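Local coordinates for protein DNA endonuclease I-HmuI (Bacillus phage SPO1, PDB 1U3E) that probably acts as an intron-homing endonuclease, binding DNA through a C-terminal helix-turn-helix domain and cleaving it with an HNH catalytic motif, at residues 120-128 / 164-172. Sequence-based numbering, arbitrary orientation.
Sequences QKPIIVISP and KGYTFRYKL. With SR (strontium ion), chain L; EDO (1,2-ethanediol), chain O; nucleotides of chain A; nucleotides of chain B.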
# COMPACT_ATOMS: atom_id res chain seq x y z
N GLN D 120 13.25 0.36 17.17
CA GLN D 120 14.29 0.43 18.15
C GLN D 120 15.55 0.97 17.51
O GLN D 120 15.93 0.56 16.41
CB GLN D 120 14.57 -0.96 18.74
CG GLN D 120 13.40 -1.57 19.46
CD GLN D 120 13.77 -2.89 20.11
OE1 GLN D 120 14.51 -2.93 21.09
NE2 GLN D 120 13.26 -3.98 19.56
N LYS D 121 16.17 1.90 18.20
CA LYS D 121 17.40 2.49 17.75
C LYS D 121 18.41 2.11 18.81
O LYS D 121 18.21 2.43 19.99
CB LYS D 121 17.28 4.01 17.67
CG LYS D 121 16.37 4.51 16.57
CD LYS D 121 15.99 5.94 16.81
CE LYS D 121 15.25 6.54 15.64
NZ LYS D 121 16.18 6.90 14.54
N PRO D 122 19.47 1.39 18.43
CA PRO D 122 20.52 0.96 19.36
C PRO D 122 21.25 2.19 19.87
O PRO D 122 21.58 3.07 19.10
CB PRO D 122 21.40 0.08 18.50
CG PRO D 122 20.45 -0.50 17.53
CD PRO D 122 19.65 0.71 17.14
N ILE D 123 21.49 2.23 21.16
CA ILE D 123 22.17 3.36 21.76
C ILE D 123 23.37 2.89 22.55
O ILE D 123 23.50 1.71 22.86
CB ILE D 123 21.24 4.07 22.75
CG1 ILE D 123 20.92 3.12 23.90
CG2 ILE D 123 19.96 4.51 22.05
CD1 ILE D 123 20.17 3.75 25.01
N ILE D 124 24.25 3.82 22.88
CA ILE D 124 25.43 3.49 23.66
C ILE D 124 25.41 4.30 24.96
O ILE D 124 25.28 5.52 24.96
CB ILE D 124 26.71 3.78 22.86
CG1 ILE D 124 26.86 2.75 21.75
CG2 ILE D 124 27.92 3.71 23.75
CD1 ILE D 124 27.98 3.04 20.80
N VAL D 125 25.53 3.60 26.08
CA VAL D 125 25.54 4.26 27.38
C VAL D 125 26.98 4.47 27.85
O VAL D 125 27.85 3.64 27.62
CB VAL D 125 24.80 3.43 28.45
CG1 VAL D 125 24.63 4.23 29.73
CG2 VAL D 125 23.46 2.99 27.93
N ILE D 126 27.22 5.60 28.50
CA ILE D 126 28.54 5.88 29.04
C ILE D 126 28.36 6.12 30.53
O ILE D 126 27.65 7.03 30.93
CB ILE D 126 29.19 7.13 28.39
CG1 ILE D 126 29.54 6.86 26.94
CG2 ILE D 126 30.46 7.51 29.13
CD1 ILE D 126 28.37 6.80 26.06
N SER D 127 28.98 5.27 31.35
CA SER D 127 28.89 5.39 32.80
C SER D 127 29.77 6.53 33.28
O SER D 127 30.66 6.99 32.57
CB SER D 127 29.37 4.10 33.47
OG SER D 127 28.55 3.01 33.13
N PRO D 128 29.51 7.00 34.51
CA PRO D 128 30.30 8.09 35.07
C PRO D 128 31.75 7.65 35.22
O PRO D 128 32.67 8.47 35.19
CB PRO D 128 29.63 8.34 36.42
CG PRO D 128 28.20 7.95 36.15
CD PRO D 128 28.37 6.67 35.38
N LYS D 164 21.27 11.42 35.22
CA LYS D 164 21.62 10.49 36.28
C LYS D 164 23.07 10.05 36.17
O LYS D 164 23.40 8.88 36.41
CB LYS D 164 20.69 9.27 36.26
CG LYS D 164 19.31 9.54 36.86
CD LYS D 164 18.47 8.28 36.83
CE LYS D 164 17.07 8.53 37.35
NZ LYS D 164 16.12 7.45 36.96
N GLY D 165 23.94 10.99 35.80
CA GLY D 165 25.36 10.71 35.74
C GLY D 165 25.83 10.08 34.41
O GLY D 165 27.01 10.18 34.07
N TYR D 166 24.92 9.44 33.69
CA TYR D 166 25.29 8.84 32.42
C TYR D 166 25.07 9.85 31.31
O TYR D 166 24.54 10.93 31.56
CB TYR D 166 24.47 7.58 32.12
CG TYR D 166 24.30 6.56 33.22
CD1 TYR D 166 23.44 6.78 34.29
CD2 TYR D 166 24.97 5.35 33.18
CE1 TYR D 166 23.23 5.80 35.26
CE2 TYR D 166 24.77 4.36 34.15
CZ TYR D 166 23.89 4.59 35.17
OH TYR D 166 23.65 3.62 36.11
N THR D 167 25.48 9.48 30.14
CA THR D 167 25.31 10.27 28.94
C THR D 167 25.00 9.24 27.86
O THR D 167 25.26 8.06 28.06
CB THR D 167 26.54 11.12 28.59
OG1 THR D 167 26.16 12.24 27.79
CG2 THR D 167 27.55 10.28 27.82
N PHE D 168 24.44 9.66 26.74
CA PHE D 168 24.07 8.72 25.71
C PHE D 168 24.39 9.19 24.32
O PHE D 168 24.41 10.39 24.06
CB PHE D 168 22.59 8.36 25.88
CG PHE D 168 22.22 8.11 27.32
CD1 PHE D 168 21.95 9.19 28.16
CD2 PHE D 168 22.18 6.83 27.85
CE1 PHE D 168 21.65 8.97 29.49
CE2 PHE D 168 21.88 6.60 29.17
CZ PHE D 168 21.62 7.68 30.01
N ARG D 169 24.64 8.24 23.42
CA ARG D 169 24.96 8.54 22.03
C ARG D 169 24.48 7.36 21.21
O ARG D 169 24.60 6.22 21.64
CB ARG D 169 26.45 8.75 21.85
CG ARG D 169 27.07 9.79 22.76
CD ARG D 169 26.48 11.17 22.49
NE ARG D 169 26.01 11.80 23.72
CZ ARG D 169 26.69 12.71 24.42
NH1 ARG D 169 27.87 13.11 23.99
NH2 ARG D 169 26.20 13.22 25.54
N TYR D 170 23.93 7.62 20.03
CA TYR D 170 23.43 6.54 19.18
C TYR D 170 24.52 5.66 18.61
O TYR D 170 25.64 6.11 18.38
CB TYR D 170 22.63 7.09 18.00
CG TYR D 170 21.49 7.98 18.37
CD1 TYR D 170 21.65 9.36 18.45
CD2 TYR D 170 20.22 7.45 18.59
CE1 TYR D 170 20.58 10.19 18.73
CE2 TYR D 170 19.14 8.26 18.87
CZ TYR D 170 19.32 9.63 18.93
OH TYR D 170 18.22 10.43 19.15
N LYS D 171 24.20 4.40 18.36
CA LYS D 171 25.15 3.50 17.78
C LYS D 171 24.92 3.64 16.28
O LYS D 171 23.89 3.22 15.78
CB LYS D 171 24.87 2.07 18.21
CG LYS D 171 26.09 1.16 18.17
CD LYS D 171 26.84 1.24 16.84
CE LYS D 171 28.17 0.50 16.89
NZ LYS D 171 28.01 -0.96 17.16
N LEU D 172 25.86 4.25 15.57
CA LEU D 172 25.71 4.42 14.13
C LEU D 172 26.23 3.19 13.39
O LEU D 172 27.02 2.42 13.93
CB LEU D 172 26.48 5.66 13.66
CG LEU D 172 26.24 6.90 14.52
CD1 LEU D 172 27.08 8.05 13.99
CD2 LEU D 172 24.77 7.25 14.53
SR SR L . 15.71 0.14 13.43
C1 EDO O . 33.85 10.89 32.84
O1 EDO O . 34.17 9.93 33.89
C2 EDO O . 33.43 10.17 31.54
O2 EDO O . 34.53 9.33 31.09
P DT A 24 14.66 9.08 18.97
OP1 DT A 24 15.36 9.31 17.68
OP2 DT A 24 15.43 8.69 20.17
O5' DT A 24 13.84 10.39 19.31
C5' DT A 24 12.54 10.27 19.80
C4' DT A 24 11.74 11.48 19.42
O4' DT A 24 10.43 11.26 19.99
C3' DT A 24 12.29 12.72 20.11
O3' DT A 24 12.12 13.92 19.34
C2' DT A 24 11.56 12.72 21.44
C1' DT A 24 10.22 12.11 21.09
N1 DT A 24 9.64 11.31 22.19
C2 DT A 24 8.37 11.63 22.59
O2 DT A 24 7.70 12.49 22.05
N3 DT A 24 7.91 10.91 23.66
C4 DT A 24 8.57 9.90 24.34
O4 DT A 24 8.02 9.34 25.29
C5 DT A 24 9.89 9.60 23.85
C7 DT A 24 10.69 8.53 24.52
C6 DT A 24 10.35 10.30 22.80
P DG B 8 19.43 13.88 37.64
OP1 DG B 8 20.05 12.98 38.63
OP2 DG B 8 19.87 13.83 36.23
O5' DG B 8 17.86 13.66 37.68
C5' DG B 8 17.17 13.86 38.90
C4' DG B 8 15.70 13.51 38.77
O4' DG B 8 14.98 14.62 38.19
C3' DG B 8 15.47 12.33 37.82
O3' DG B 8 14.29 11.64 38.24
C2' DG B 8 15.28 13.03 36.49
C1' DG B 8 14.48 14.24 36.93
N9 DG B 8 14.42 15.40 36.04
C8 DG B 8 15.37 15.83 35.15
N7 DG B 8 14.96 16.82 34.40
C5 DG B 8 13.67 17.08 34.84
C6 DG B 8 12.72 18.03 34.38
O6 DG B 8 12.83 18.86 33.47
N1 DG B 8 11.54 17.96 35.10
C2 DG B 8 11.29 17.09 36.12
N2 DG B 8 10.08 17.19 36.69
N3 DG B 8 12.17 16.19 36.56
C4 DG B 8 13.33 16.24 35.87
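Strands 123-126 and 167-170 form an antiparallel pair in the three-stranded sheet of the C-terminal helix-turn-helix domain: I124 faces R169 and I126 faces T167 as hydrogen-bonded pairs, V125 and F168 as a non-hydrogen-bonded pair, and the strand directions differ by 155°. Strand 123-126 is central, since the backbones of I123 and V125 turn their hydrogen bonds the other way, to Y135 and K133 of strand 132-135. I124 is bonded both ways to R169: its N donates to R169 O (2.7 Å) and its O accepts R169 N; at the far end, T167 N to I126 O is weak. Past the strand, K171 N continues the pairing to P122 O at 3.0 Å.

The two faces differ in burial. On one, V125 and F168 lie side by side and are buried; V125 CG1, anti to the backbone N (chi1 -171°), touches F168 CE2 at 3.7 Å and Y166 CD2 at 3.6 Å, bridging both rings. Helices 138-145 and 149-157 cover this side through L145 against V125 and V155 against F168. On the other, more exposed face, I124 CD1 meets K171 CG at 3.7 Å, while the lysine's NZ forms a salt bridge with E134; I126 CB packs on T167 CG2, and T167 OG1 bonds to I161 O.

K164, at the start of segment 164-172, and Y170, the last residue of its strand, both reach DNA phosphates. Y170 OH makes a weak hydrogen bond to OP2 of DT24 of chain A, which lies at the ring's edge, and K164 N donates to OP2 of DG8 of chain B at 3.0 Å, nearly straight at 170°.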